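PDB 1GKR: Non-atp dependent l-selective hydantoinase from Arthrobacter aurescens, which hydrolyses the ring amide of 5-substituted hydantoins with two zinc ions per subunit, preferring aryl over alkyl derivatives, with a stereoselectivity that depends on the substrate. Local coordinates for residues D244-I249 against V259-G264; E276-Y281 against D415-T420. One frame throughout, in Å; residues are numbered along the deposited sequence.

Contact 1 (D244-I249 against V259-G264); sequences DGVELI and VHCESG
Ile249 reaches from helix 243-254 onto the strand that carries Val259 and Cys261. The bond to CB is directed at the strand, and from there the side chain forks. The short branch, CG2, lies anti to the backbone N and is laid against the strand backbone: it comes to 3.7 Å from His260 C, to 3.9 Å from Cys261 CB and to 4.0 Å from Val259 CG2. The longer branch runs through CG1, anti to the carbonyl carbon (chi1 -65°), and on to CD1, which also meets Cys261 CB, at 3.9 Å, and lies 4.1 Å from Cys261 SG. Both branches therefore clasp the cysteine CB. One turn earlier on the helix, Val246 continues the layer, its CG2 standing 4.0 Å from Cys261 SG. With Ile249 cut back to alanine, Cys261 CB and Val259 CG2 would probably lose these branch contacts, opening a gap between helix and strand. Val237 of the adjacent strand and Ile221 of helix 214-231 close round the isoleucine, while Glu262, on the other side of the strand, hydrogen-bonds through OE1 to His60 and to the backbone N of His239, both zinc ligands. The axes of 244-249 and 259-263 run nearly antiparallel (159°) and approach to 8.2 Å, as expected within a beta-alpha-beta unit, here 234-237, 243-254 and 259-263 of the amidohydrolase TIM barrel.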
ATOM      1  N   ASP A 244       6.611  13.420  -5.144  1.00 13.63           N
ATOM      2  CA  ASP A 244       6.217  12.544  -4.049  1.00 16.14           C
ATOM      3  C   ASP A 244       5.094  13.109  -3.192  1.00 15.25           C
ATOM      4  O   ASP A 244       4.252  12.362  -2.699  1.00 16.05           O
ATOM      5  CB  ASP A 244       7.421  12.198  -3.173  1.00 18.40           C
ATOM      6  CG  ASP A 244       8.481  11.413  -3.925  1.00 21.66           C
ATOM      7  OD1 ASP A 244       8.109  10.524  -4.720  1.00 23.80           O
ATOM      8  OD2 ASP A 244       9.686  11.676  -3.721  1.00 25.80           O
ATOM      9  N   GLY A 245       5.082  14.425  -3.016  1.00 12.88           N
ATOM     10  CA  GLY A 245       4.040  15.041  -2.224  1.00 10.59           C
ATOM     11  C   GLY A 245       2.725  14.971  -2.973  1.00 10.90           C
ATOM     12  O   GLY A 245       1.657  14.751  -2.383  1.00 10.26           O
ATOM     13  N   VAL A 246       2.796  15.167  -4.284  1.00  9.43           N
ATOM     14  CA  VAL A 246       1.598  15.103  -5.099  1.00 10.48           C
ATOM     15  C   VAL A 246       1.006  13.712  -4.926  1.00 14.04           C
ATOM     16  O   VAL A 246      -0.194  13.565  -4.676  1.00 14.34           O
ATOM     17  CB  VAL A 246       1.907  15.350  -6.596  1.00  7.59           C
ATOM     18  CG1 VAL A 246       0.661  15.117  -7.436  1.00  1.37           C
ATOM     19  CG2 VAL A 246       2.389  16.780  -6.785  1.00  2.68           C
ATOM     20  N   GLU A 247       1.854  12.689  -5.024  1.00 16.23           N
ATOM     21  CA  GLU A 247       1.373  11.327  -4.882  1.00 18.09           C
ATOM     22  C   GLU A 247       0.713  11.062  -3.520  1.00 16.69           C
ATOM     23  O   GLU A 247      -0.368  10.467  -3.457  1.00 17.17           O
ATOM     24  CB  GLU A 247       2.509  10.341  -5.161  1.00 21.31           C
ATOM     25  CG  GLU A 247       2.226   9.423  -6.360  1.00 30.04           C
ATOM     26  CD  GLU A 247       3.359   9.409  -7.386  1.00 38.68           C
ATOM     27  OE1 GLU A 247       4.507   9.068  -7.003  1.00 42.52           O
ATOM     28  OE2 GLU A 247       3.102   9.732  -8.575  1.00 39.69           O
ATOM     29  N   LEU A 248       1.345  11.513  -2.439  1.00 15.52           N
ATOM     30  CA  LEU A 248       0.799  11.330  -1.097  1.00 12.70           C
ATOM     31  C   LEU A 248      -0.631  11.846  -1.013  1.00 12.52           C
ATOM     32  O   LEU A 248      -1.514  11.175  -0.482  1.00 10.47           O
ATOM     33  CB  LEU A 248       1.664  12.072  -0.080  1.00 15.91           C
ATOM     34  CG  LEU A 248       2.619  11.293   0.840  1.00 18.57           C
ATOM     35  CD1 LEU A 248       3.167  10.071   0.142  1.00 20.16           C
ATOM     36  CD2 LEU A 248       3.760  12.217   1.259  1.00 17.93           C
ATOM     37  N   ILE A 249      -0.855  13.044  -1.543  1.00 11.42           N
ATOM     38  CA  ILE A 249      -2.179  13.652  -1.517  1.00 11.04           C
ATOM     39  C   ILE A 249      -3.131  12.894  -2.423  1.00 12.31           C
ATOM     40  O   ILE A 249      -4.268  12.589  -2.040  1.00 12.09           O
ATOM     41  CB  ILE A 249      -2.125  15.134  -1.966  1.00  9.79           C
ATOM     42  CG1 ILE A 249      -1.312  15.938  -0.960  1.00  9.85           C
ATOM     43  CG2 ILE A 249      -3.516  15.711  -2.064  1.00  2.40           C
ATOM     44  CD1 ILE A 249      -1.009  17.326  -1.416  1.00 14.97           C
ATOM     45  N   VAL A 259      -9.352  15.851   0.121  1.00  8.82           N
ATOM     46  CA  VAL A 259      -8.132  16.630   0.099  1.00  7.42           C
ATOM     47  C   VAL A 259      -7.706  16.844  -1.340  1.00  7.36           C
ATOM     48  O   VAL A 259      -7.966  16.004  -2.182  1.00  7.26           O
ATOM     49  CB  VAL A 259      -7.038  15.892   0.859  1.00  8.30           C
ATOM     50  CG1 VAL A 259      -7.534  15.585   2.246  1.00  5.93           C
ATOM     51  CG2 VAL A 259      -6.670  14.602   0.140  1.00  7.08           C
ATOM     52  N   HIS A 260      -7.050  17.965  -1.621  1.00  6.10           N
ATOM     53  CA  HIS A 260      -6.638  18.275  -2.986  1.00  7.30           C
ATOM     54  C   HIS A 260      -5.255  18.863  -3.091  1.00  9.71           C
ATOM     55  O   HIS A 260      -4.729  19.447  -2.146  1.00 11.79           O
ATOM     56  CB  HIS A 260      -7.643  19.226  -3.581  1.00  6.30           C
ATOM     57  CG  HIS A 260      -9.041  18.820  -3.292  1.00 10.19           C
ATOM     58  ND1 HIS A 260      -9.813  18.126  -4.195  1.00 12.05           N
ATOM     59  CD2 HIS A 260      -9.765  18.892  -2.151  1.00 12.06           C
ATOM     60  CE1 HIS A 260     -10.951  17.785  -3.622  1.00 12.48           C
ATOM     61  NE2 HIS A 260     -10.946  18.237  -2.380  1.00 14.72           N
ATOM     62  N   CYS A 261      -4.670  18.741  -4.271  1.00 11.55           N
ATOM     63  CA  CYS A 261      -3.324  19.231  -4.463  1.00 10.51           C
ATOM     64  C   CYS A 261      -3.188  20.430  -5.391  1.00 10.38           C
ATOM     65  O   CYS A 261      -3.704  20.444  -6.513  1.00 10.54           O
ATOM     66  CB  CYS A 261      -2.470  18.094  -4.970  1.00  7.20           C
ATOM     67  SG  CYS A 261      -0.849  18.606  -5.358  1.00 17.14           S
ATOM     68  N   GLU A 262      -2.492  21.447  -4.911  1.00  9.77           N
ATOM     69  CA  GLU A 262      -2.263  22.631  -5.715  1.00 10.69           C
ATOM     70  C   GLU A 262      -0.782  22.768  -5.998  1.00 11.19           C
ATOM     71  O   GLU A 262       0.050  22.476  -5.138  1.00 13.34           O
ATOM     72  CB  GLU A 262      -2.704  23.904  -4.988  1.00 10.26           C
ATOM     73  CG  GLU A 262      -2.433  25.172  -5.805  1.00  9.90           C
ATOM     74  CD  GLU A 262      -2.228  26.418  -4.963  1.00 11.77           C
ATOM     75  OE1 GLU A 262      -1.179  26.562  -4.299  1.00 14.63           O
ATOM     76  OE2 GLU A 262      -3.125  27.270  -4.968  1.00 13.35           O
ATOM     77  N   SER A 263      -0.450  23.175  -7.216  1.00  9.23           N
ATOM     78  CA  SER A 263       0.935  23.457  -7.538  1.00 10.31           C
ATOM     79  C   SER A 263       0.852  24.701  -8.394  1.00 11.72           C
ATOM     80  O   SER A 263      -0.232  25.252  -8.564  1.00 13.50           O
ATOM     81  CB  SER A 263       1.606  22.330  -8.293  1.00 11.32           C
ATOM     82  OG  SER A 263       2.997  22.585  -8.324  1.00  7.32           O
ATOM     83  N   GLY A 264       1.967  25.163  -8.936  1.00 10.91           N
ATOM     84  CA  GLY A 264       1.889  26.375  -9.723  1.00 10.12           C
ATOM     85  C   GLY A 264       2.937  26.477 -10.793  1.00 12.37           C
ATOM     86  O   GLY A 264       3.930  25.745 -10.785  1.00 14.82           O
TER

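Contact 2 (E276-Y281 against D415-T420); sequences ERIGPY and DGMPVT
Arg277 sets its CG between the backbone N and the carbonyl carbon (chi1 80°), and from there its chain runs extended to NE, carrying the guanidinium outward to Met417. The methionine starts with CG anti to its carbonyl carbon, continues straight through chi2 and bends at chi3 (-141°), which brings the terminal methyl round to the arginine. The two side chains cross obliquely, and the closest contact is made by a single pair of atoms, Arg277 NH2 and Met417 CE, 3.5 Å apart. The methyl arrives at the edge of the guanidinium, close to its plane. One face is instead approached by Ile278 CG1 of the same helix, displaced toward the rim of the group. Ile278 also sends CD1 toward the methionine, at a looser 4.4 Å from Met417 CE. Outside the two segments, Met417 also touches Met344 of helix 341-350, and Arg277 NH2 has a long, weak ion pair with Asp274. The join between the end of helix 275-278 and the loop entering strand 418-428 is thus small, burying 82 Å². Its chemistry is van der Waals contact between a methyl and a charged edge, with minor apolar help from the isoleucine, so this contact alone imposes little directional constraint.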
ATOM      1  N   GLU A 276      21.387  29.379 -10.577  1.00 43.58           N
ATOM      2  CA  GLU A 276      22.516  30.266 -10.796  1.00 47.47           C
ATOM      3  C   GLU A 276      22.245  31.535 -11.590  1.00 44.55           C
ATOM      4  O   GLU A 276      22.720  32.603 -11.211  1.00 45.43           O
ATOM      5  CB  GLU A 276      23.670  29.496 -11.424  1.00 55.07           C
ATOM      6  CG  GLU A 276      24.638  28.951 -10.391  1.00 66.88           C
ATOM      7  CD  GLU A 276      25.497  27.835 -10.949  1.00 75.96           C
ATOM      8  OE1 GLU A 276      26.098  28.031 -12.034  1.00 79.29           O
ATOM      9  OE2 GLU A 276      25.572  26.763 -10.300  1.00 79.98           O
ATOM     10  N   ARG A 277      21.483  31.449 -12.674  1.00 40.75           N
ATOM     11  CA  ARG A 277      21.230  32.656 -13.445  1.00 38.25           C
ATOM     12  C   ARG A 277      20.062  33.488 -12.933  1.00 37.14           C
ATOM     13  O   ARG A 277      20.062  34.702 -13.121  1.00 40.54           O
ATOM     14  CB  ARG A 277      21.023  32.335 -14.927  1.00 38.24           C
ATOM     15  CG  ARG A 277      19.654  31.825 -15.273  1.00 43.11           C
ATOM     16  CD  ARG A 277      19.624  31.197 -16.656  1.00 45.62           C
ATOM     17  NE  ARG A 277      18.339  30.552 -16.916  1.00 47.59           N
ATOM     18  CZ  ARG A 277      17.191  31.212 -17.066  1.00 49.30           C
ATOM     19  NH1 ARG A 277      17.175  32.543 -16.987  1.00 46.42           N
ATOM     20  NH2 ARG A 277      16.059  30.545 -17.285  1.00 49.02           N
ATOM     21  N   ILE A 278      19.077  32.862 -12.284  1.00 32.57           N
ATOM     22  CA  ILE A 278      17.914  33.600 -11.774  1.00 26.78           C
ATOM     23  C   ILE A 278      18.099  34.028 -10.324  1.00 24.76           C
ATOM     24  O   ILE A 278      17.507  35.008  -9.865  1.00 23.56           O
ATOM     25  CB  ILE A 278      16.626  32.763 -11.899  1.00 25.46           C
ATOM     26  CG1 ILE A 278      16.313  32.519 -13.370  1.00 22.34           C
ATOM     27  CG2 ILE A 278      15.460  33.470 -11.235  1.00 23.73           C
ATOM     28  CD1 ILE A 278      15.181  31.544 -13.590  1.00 24.80           C
ATOM     29  N   GLY A 279      18.928  33.285  -9.606  1.00 23.95           N
ATOM     30  CA  GLY A 279      19.199  33.621  -8.223  1.00 24.42           C
ATOM     31  C   GLY A 279      17.997  33.821  -7.318  1.00 24.96           C
ATOM     32  O   GLY A 279      17.017  33.083  -7.393  1.00 24.45           O
ATOM     33  N   PRO A 280      18.043  34.850  -6.461  1.00 25.06           N
ATOM     34  CA  PRO A 280      16.982  35.183  -5.504  1.00 22.48           C
ATOM     35  C   PRO A 280      15.597  35.420  -6.072  1.00 21.38           C
ATOM     36  O   PRO A 280      14.616  35.367  -5.349  1.00 23.19           O
ATOM     37  CB  PRO A 280      17.538  36.414  -4.789  1.00 21.86           C
ATOM     38  CG  PRO A 280      18.336  37.093  -5.869  1.00 24.79           C
ATOM     39  CD  PRO A 280      19.045  35.933  -6.542  1.00 23.44           C
ATOM     40  N   TYR A 281      15.506  35.675  -7.367  1.00 22.46           N
ATOM     41  CA  TYR A 281      14.205  35.936  -7.975  1.00 24.31           C
ATOM     42  C   TYR A 281      13.413  34.660  -8.172  1.00 21.61           C
ATOM     43  O   TYR A 281      12.285  34.667  -8.649  1.00 21.79           O
ATOM     44  CB  TYR A 281      14.406  36.673  -9.300  1.00 27.17           C
ATOM     45  CG  TYR A 281      14.878  38.078  -9.054  1.00 34.11           C
ATOM     46  CD1 TYR A 281      14.027  39.015  -8.457  1.00 36.26           C
ATOM     47  CD2 TYR A 281      16.201  38.453  -9.309  1.00 35.39           C
ATOM     48  CE1 TYR A 281      14.480  40.280  -8.111  1.00 39.68           C
ATOM     49  CE2 TYR A 281      16.668  39.718  -8.967  1.00 36.94           C
ATOM     50  CZ  TYR A 281      15.802  40.625  -8.366  1.00 40.67           C
ATOM     51  OH  TYR A 281      16.248  41.872  -7.999  1.00 44.94           O
ATOM     52  N   ASP A 415      11.415  36.541 -16.563  1.00 29.72           N
ATOM     53  CA  ASP A 415      11.851  37.667 -17.375  1.00 30.45           C
ATOM     54  C   ASP A 415      12.734  37.189 -18.524  1.00 30.65           C
ATOM     55  O   ASP A 415      13.642  36.380 -18.329  1.00 29.58           O
ATOM     56  CB  ASP A 415      12.591  38.672 -16.493  1.00 31.00           C
ATOM     57  CG  ASP A 415      12.688  40.048 -17.119  1.00 31.78           C
ATOM     58  OD1 ASP A 415      11.761  40.474 -17.851  1.00 30.22           O
ATOM     59  OD2 ASP A 415      13.700  40.720 -16.849  1.00 34.14           O
ATOM     60  N   GLY A 416      12.428  37.669 -19.728  1.00 31.11           N
ATOM     61  CA  GLY A 416      13.204  37.300 -20.898  1.00 30.92           C
ATOM     62  C   GLY A 416      12.793  36.026 -21.615  1.00 31.42           C
ATOM     63  O   GLY A 416      13.118  35.836 -22.794  1.00 30.18           O
ATOM     64  N   MET A 417      12.083  35.142 -20.920  1.00 30.94           N
ATOM     65  CA  MET A 417      11.654  33.895 -21.531  1.00 28.33           C
ATOM     66  C   MET A 417      10.634  34.082 -22.635  1.00 27.57           C
ATOM     67  O   MET A 417       9.835  35.023 -22.621  1.00 27.77           O
ATOM     68  CB  MET A 417      11.093  32.965 -20.481  1.00 30.51           C
ATOM     69  CG  MET A 417      12.155  32.221 -19.749  1.00 35.68           C
ATOM     70  SD  MET A 417      11.425  31.122 -18.543  1.00 43.21           S
ATOM     71  CE  MET A 417      12.636  31.354 -17.181  1.00 43.97           C
ATOM     72  N   PRO A 418      10.654  33.185 -23.626  1.00 26.03           N
ATOM     73  CA  PRO A 418       9.721  33.259 -24.750  1.00 26.19           C
ATOM     74  C   PRO A 418       8.287  32.909 -24.380  1.00 26.22           C
ATOM     75  O   PRO A 418       8.037  32.129 -23.459  1.00 26.11           O
ATOM     76  CB  PRO A 418      10.318  32.281 -25.755  1.00 24.13           C
ATOM     77  CG  PRO A 418      10.938  31.265 -24.889  1.00 25.28           C
ATOM     78  CD  PRO A 418      11.615  32.090 -23.819  1.00 24.35           C
ATOM     79  N   VAL A 419       7.359  33.506 -25.116  1.00 25.42           N
ATOM     80  CA  VAL A 419       5.931  33.306 -24.929  1.00 23.73           C
ATOM     81  C   VAL A 419       5.338  33.019 -26.304  1.00 24.42           C
ATOM     82  O   VAL A 419       5.433  33.852 -27.203  1.00 26.63           O
ATOM     83  CB  VAL A 419       5.288  34.582 -24.366  1.00 22.96           C
ATOM     84  CG1 VAL A 419       3.785  34.417 -24.274  1.00 21.81           C
ATOM     85  CG2 VAL A 419       5.893  34.902 -23.013  1.00 20.71           C
ATOM     86  N   THR A 420       4.726  31.851 -26.474  1.00 23.59           N
ATOM     87  CA  THR A 420       4.141  31.499 -27.764  1.00 22.63           C
ATOM     88  C   THR A 420       2.618  31.424 -27.733  1.00 22.65           C
ATOM     89  O   THR A 420       1.982  31.159 -28.750  1.00 24.64           O
ATOM     90  CB  THR A 420       4.684  30.148 -28.274  1.00 23.36           C
ATOM     91  OG1 THR A 420       4.371  29.112 -27.329  1.00 24.50           O
ATOM     92  CG2 THR A 420       6.189  30.222 -28.476  1.00 19.81           C
TER

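Overall arrangement
Contacts 1 and 2 follow each other along the chain, the first closing before the second opens. Their centres lie 25 Å apart and their nearest atoms about 12 Å, so they do not touch. Contact 1 is buried one layer out from the metal centre: the side chain of Cys261 is about 9 Å from that of His239, a ligand of the second zinc, and that of Ile249 about 13 Å from a zinc ion. Contact 2 lies away from the metal sites, partly buried, and joins segments more than 130 residues apart. Contact 1 thus belongs to the barrel wall, while contact 2, joining a short helix to the loop before strand 418-428, probably lies on the periphery of the barrel.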